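Local coordinates for protein N-acetylmuramoyl-L-alanine amidase amiD (Escherichia coli, PDB 3D2Y) that hydrolyses the amide link between N-acetylmuramoyl groups and L-amino acids in cell-wall glycopeptides, as a zinc-dependent amidase of the outer membrane, at residues Gly191-Pro194 with His195-Val198; Glu242-Ala245 with Glu246-Ala249. All coordinates share one frame; numbering follows the deposited sequence.

Interaction 1 of 2, residues Gly191-Pro194 with His195-Val198; sequences GRAP and HTPV
Thr196 turns back on Ala193 and grips its carbonyl oxygen twice, once through the backbone and once through the side chain. The backbone bond, Thr196 N to Ala193 O, is 3.0 Å long and nearly straight, and it closes a type I beta turn with Pro194 and His195 at the two corners. Proline suits the first corner because its ring already holds phi close to the value the turn needs. In the second bond Thr196 OG1 donates to the same Ala193 O over 2.8 Å. Both donors reach the oxygen from one face of the carbonyl plane, the amide well above it and the hydroxyl tilted only 23°. The hydroxyl is placed there because OG1 lies anti to the carbonyl carbon, beside the backbone N (chi1 -58°).

Van der Waals contacts fill in around these bonds. Ala193 CB lies 3.5 Å from Thr196 OG1, a small methyl beside the polar atom, while Pro194 CB sits over one face of the His195 ring, offset toward its rim. Farther along, the side chains of Arg192 and Val198 cross at about a right angle, with Val198 CG2 3.3 Å from Arg192 NH1.

The polar ends of Arg192 and His195 find their partners outside the turn. Arg192 bends at chi3 and gives NH1 to Gln248 OE1 and NE to Leu189 O, and His195 ND1 is hydrogen-bonded to Asp244 OD2. The whole is a type I beta turn with proline at its first corner, set in the surface loop between helices 182-189 and 200-210 and lying against the start of helix 245-258.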
loop_
_atom_site.group_PDB
_atom_site.type_symbol
_atom_site.label_atom_id
_atom_site.label_comp_id
_atom_site.label_asym_id
_atom_site.label_seq_id
_atom_site.Cartn_x
_atom_site.Cartn_y
_atom_site.Cartn_z
ATOM N N GLY A 191 20.472 18.855 11.362
ATOM C CA GLY A 191 21.627 19.561 10.842
ATOM C C GLY A 191 22.389 18.850 9.748
ATOM O O GLY A 191 23.362 19.383 9.214
ATOM N N ARG A 192 21.961 17.646 9.398
ATOM C CA ARG A 192 22.680 16.899 8.378
ATOM C C ARG A 192 22.202 17.307 6.996
ATOM O O ARG A 192 21.051 17.747 6.842
ATOM C CB ARG A 192 22.525 15.396 8.620
ATOM C CG ARG A 192 23.363 14.883 9.773
ATOM C CD ARG A 192 22.902 13.522 10.225
ATOM N NE ARG A 192 21.475 13.536 10.545
ATOM C CZ ARG A 192 20.751 12.460 10.801
ATOM N NH1 ARG A 192 21.307 11.261 10.798
ATOM N NH2 ARG A 192 19.466 12.592 11.080
ATOM N N ALA A 193 23.093 17.217 5.997
ATOM C CA ALA A 193 22.681 17.266 4.597
ATOM C C ALA A 193 21.797 16.022 4.327
ATOM O O ALA A 193 22.050 14.946 4.898
ATOM C CB ALA A 193 23.877 17.258 3.671
ATOM N N PRO A 194 20.769 16.156 3.457
ATOM C CA PRO A 194 19.861 15.018 3.274
ATOM C C PRO A 194 20.561 13.675 2.966
ATOM O O PRO A 194 20.167 12.629 3.513
ATOM C CB PRO A 194 18.971 15.459 2.097
ATOM C CG PRO A 194 19.010 16.950 2.127
ATOM C CD PRO A 194 20.392 17.308 2.609
ATOM N N HIS A 195 21.569 13.713 2.098
ATOM C CA HIS A 195 22.286 12.505 1.671
ATOM C C HIS A 195 23.490 12.102 2.547
ATOM O O HIS A 195 24.291 11.263 2.138
ATOM C CB HIS A 195 22.718 12.618 0.208
ATOM C CG HIS A 195 21.592 12.890 -0.743
ATOM N ND1 HIS A 195 20.322 12.380 -0.571
ATOM C CD2 HIS A 195 21.553 13.619 -1.882
ATOM C CE1 HIS A 195 19.547 12.786 -1.564
ATOM N NE2 HIS A 195 20.269 13.540 -2.371
ATOM N N THR A 196 23.614 12.684 3.740
ATOM C CA THR A 196 24.635 12.259 4.697
ATOM C C THR A 196 24.396 10.771 5.010
ATOM O O THR A 196 23.290 10.417 5.411
ATOM C CB THR A 196 24.565 13.094 6.006
ATOM O OG1 THR A 196 24.731 14.487 5.704
ATOM C CG2 THR A 196 25.636 12.651 7.018
ATOM N N PRO A 197 25.421 9.908 4.810
ATOM C CA PRO A 197 25.319 8.462 5.090
ATOM C C PRO A 197 25.008 8.168 6.551
ATOM O O PRO A 197 25.641 8.734 7.449
ATOM C CB PRO A 197 26.714 7.933 4.743
ATOM C CG PRO A 197 27.267 8.921 3.781
ATOM C CD PRO A 197 26.758 10.252 4.282
ATOM N N VAL A 198 24.027 7.292 6.777
ATOM C CA VAL A 198 23.603 6.895 8.108
ATOM C C VAL A 198 23.830 5.392 8.292
ATOM O O VAL A 198 23.906 4.644 7.327
ATOM C CB VAL A 198 22.109 7.304 8.317
ATOM C CG1 VAL A 198 21.336 6.310 9.172
ATOM C CG2 VAL A 198 22.019 8.708 8.875
#

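Interaction 2 of 2, residues Glu242-Ala245 with Glu246-Ala249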
loop_
_atom_site.group_PDB
_atom_site.type_symbol
_atom_site.label_atom_id
_atom_site.label_comp_id
_atom_site.label_asym_id
_atom_site.label_seq_id
_atom_site.Cartn_x
_atom_site.Cartn_y
_atom_site.Cartn_z
ATOM N N GLU A 242 20.288 3.030 -0.220
ATOM C CA GLU A 242 21.348 3.461 0.724
ATOM C C GLU A 242 20.810 4.336 1.859
ATOM O O GLU A 242 20.064 5.309 1.647
ATOM C CB GLU A 242 22.451 4.210 -0.034
ATOM C CG GLU A 242 23.149 3.368 -1.104
ATOM C CD GLU A 242 23.971 2.201 -0.546
ATOM O OE1 GLU A 242 24.294 1.287 -1.332
ATOM O OE2 GLU A 242 24.318 2.195 0.662
ATOM N N ALA A 243 21.205 4.000 3.068
ATOM C CA ALA A 243 20.722 4.695 4.233
ATOM C C ALA A 243 21.330 6.079 4.313
ATOM O O ALA A 243 22.566 6.219 4.359
ATOM C CB ALA A 243 21.057 3.899 5.475
ATOM N N ASP A 244 20.480 7.103 4.313
ATOM C CA ASP A 244 20.976 8.477 4.510
ATOM C C ASP A 244 20.128 9.218 5.536
ATOM O O ASP A 244 19.162 8.665 6.072
ATOM C CB ASP A 244 21.104 9.254 3.169
ATOM C CG ASP A 244 19.776 9.421 2.413
ATOM O OD1 ASP A 244 18.677 9.196 2.963
ATOM O OD2 ASP A 244 19.840 9.816 1.213
ATOM N N ALA A 245 20.493 10.460 5.807
ATOM C CA ALA A 245 19.907 11.231 6.902
ATOM C C ALA A 245 18.460 11.598 6.597
ATOM O O ALA A 245 17.624 11.582 7.502
ATOM C CB ALA A 245 20.726 12.481 7.181
ATOM N N GLU A 246 18.172 11.913 5.338
ATOM C CA GLU A 246 16.803 12.267 4.934
ATOM C C GLU A 246 15.836 11.081 5.089
ATOM O O GLU A 246 14.722 11.216 5.670
ATOM C CB GLU A 246 16.769 12.786 3.492
ATOM C CG GLU A 246 15.353 13.130 3.017
ATOM C CD GLU A 246 15.323 13.744 1.628
ATOM O OE1 GLU A 246 14.360 14.472 1.332
ATOM O OE2 GLU A 246 16.261 13.511 0.849
ATOM N N THR A 247 16.267 9.917 4.579
ATOM C CA THR A 247 15.525 8.671 4.723
ATOM C C THR A 247 15.223 8.329 6.208
ATOM O O THR A 247 14.065 8.042 6.563
ATOM C CB THR A 247 16.243 7.469 4.039
ATOM O OG1 THR A 247 16.476 7.772 2.666
ATOM C CG2 THR A 247 15.385 6.246 4.075
ATOM N N GLN A 248 16.258 8.367 7.050
ATOM C CA GLN A 248 16.104 8.178 8.467
ATOM C C GLN A 248 15.123 9.191 9.099
ATOM O O GLN A 248 14.269 8.801 9.895
ATOM C CB GLN A 248 17.465 8.263 9.169
ATOM C CG GLN A 248 17.350 8.136 10.667
ATOM C CD GLN A 248 18.659 8.302 11.415
ATOM O OE1 GLN A 248 19.450 9.207 11.138
ATOM N NE2 GLN A 248 18.871 7.434 12.407
ATOM N N ALA A 249 15.253 10.478 8.767
ATOM C CA ALA A 249 14.401 11.530 9.350
ATOM C C ALA A 249 12.929 11.325 8.998
ATOM O O ALA A 249 12.039 11.549 9.827
ATOM C CB ALA A 249 14.852 12.902 8.906
#
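Asp244 and Thr247 meet through a single oxygen, Asp244 OD1, which takes two hydrogen bonds at the start of helix 245-258. Thr247 N donates to it over 3.0 Å, nearly in line with the C-O bond, and Thr247 OG1 over a short 2.6 Å from the syn side, 31° out of the carboxylate plane. The two donors come from opposite faces of that plane, so OD1 is held between them. Asp244 is the N-cap: with CG between its backbone N and carbonyl carbon (chi1 61°), the carboxylate swings over the first turn to meet an amide that has no helical carbonyl before it. Behind the cap the backbone takes up the helical pattern, Gln248 N bonding to Asp244 O at 3.1 Å and Ala249 N to Ala245 O at 2.9 Å.

This tight part is largely buried. Ala245 and Ala249 are small enough to pack against Leu189 of helix 182-189, while Thr247 lies against Leu203 and its hydroxyl has a further hydrogen bond with Gln231 NE2.

Glu242 is the looser part: it is exposed, and its side chain leads away from the helix. Glu246 and Gln248 are partly exposed but held, Glu246 extended with CG anti to the backbone N (chi1 178°), and Gln248 giving OE1 to Arg192 NH1 and lying against Val198 and Leu206.

Arg235 NH2 forms salt bridges with both Asp244 OD2 and Glu246 OE2, two like charges whose oxygens stand 5.2 Å apart. Together with the donors on OD1, the hydrogen bond between OD2 and His195 ND1 and the favourable end of the helix dipole, this would be expected to keep Asp244 ionised.

Interactions 1 and 2 lie side by side, their centres about 7 Å apart, away from the zinc site and on the same side of the chain's centre. Interaction 1 is a surface contact with no buried residue, whereas four of the touching residues in interaction 2 are buried among neighbouring helices. The chemistry differs too: a neutral carbonyl gathers the donors in the exposed turn, and a carboxylate, capping a helix, does so at the more enclosed helix start. The two are joined directly, for Pro194 O lies 2.8 Å from Glu246 N, a probable hydrogen bond that engages another amide of the first helical turn, and a backbone bond between Val198 and Ala243 ties the loops preceding helices 200-210 and 245-258.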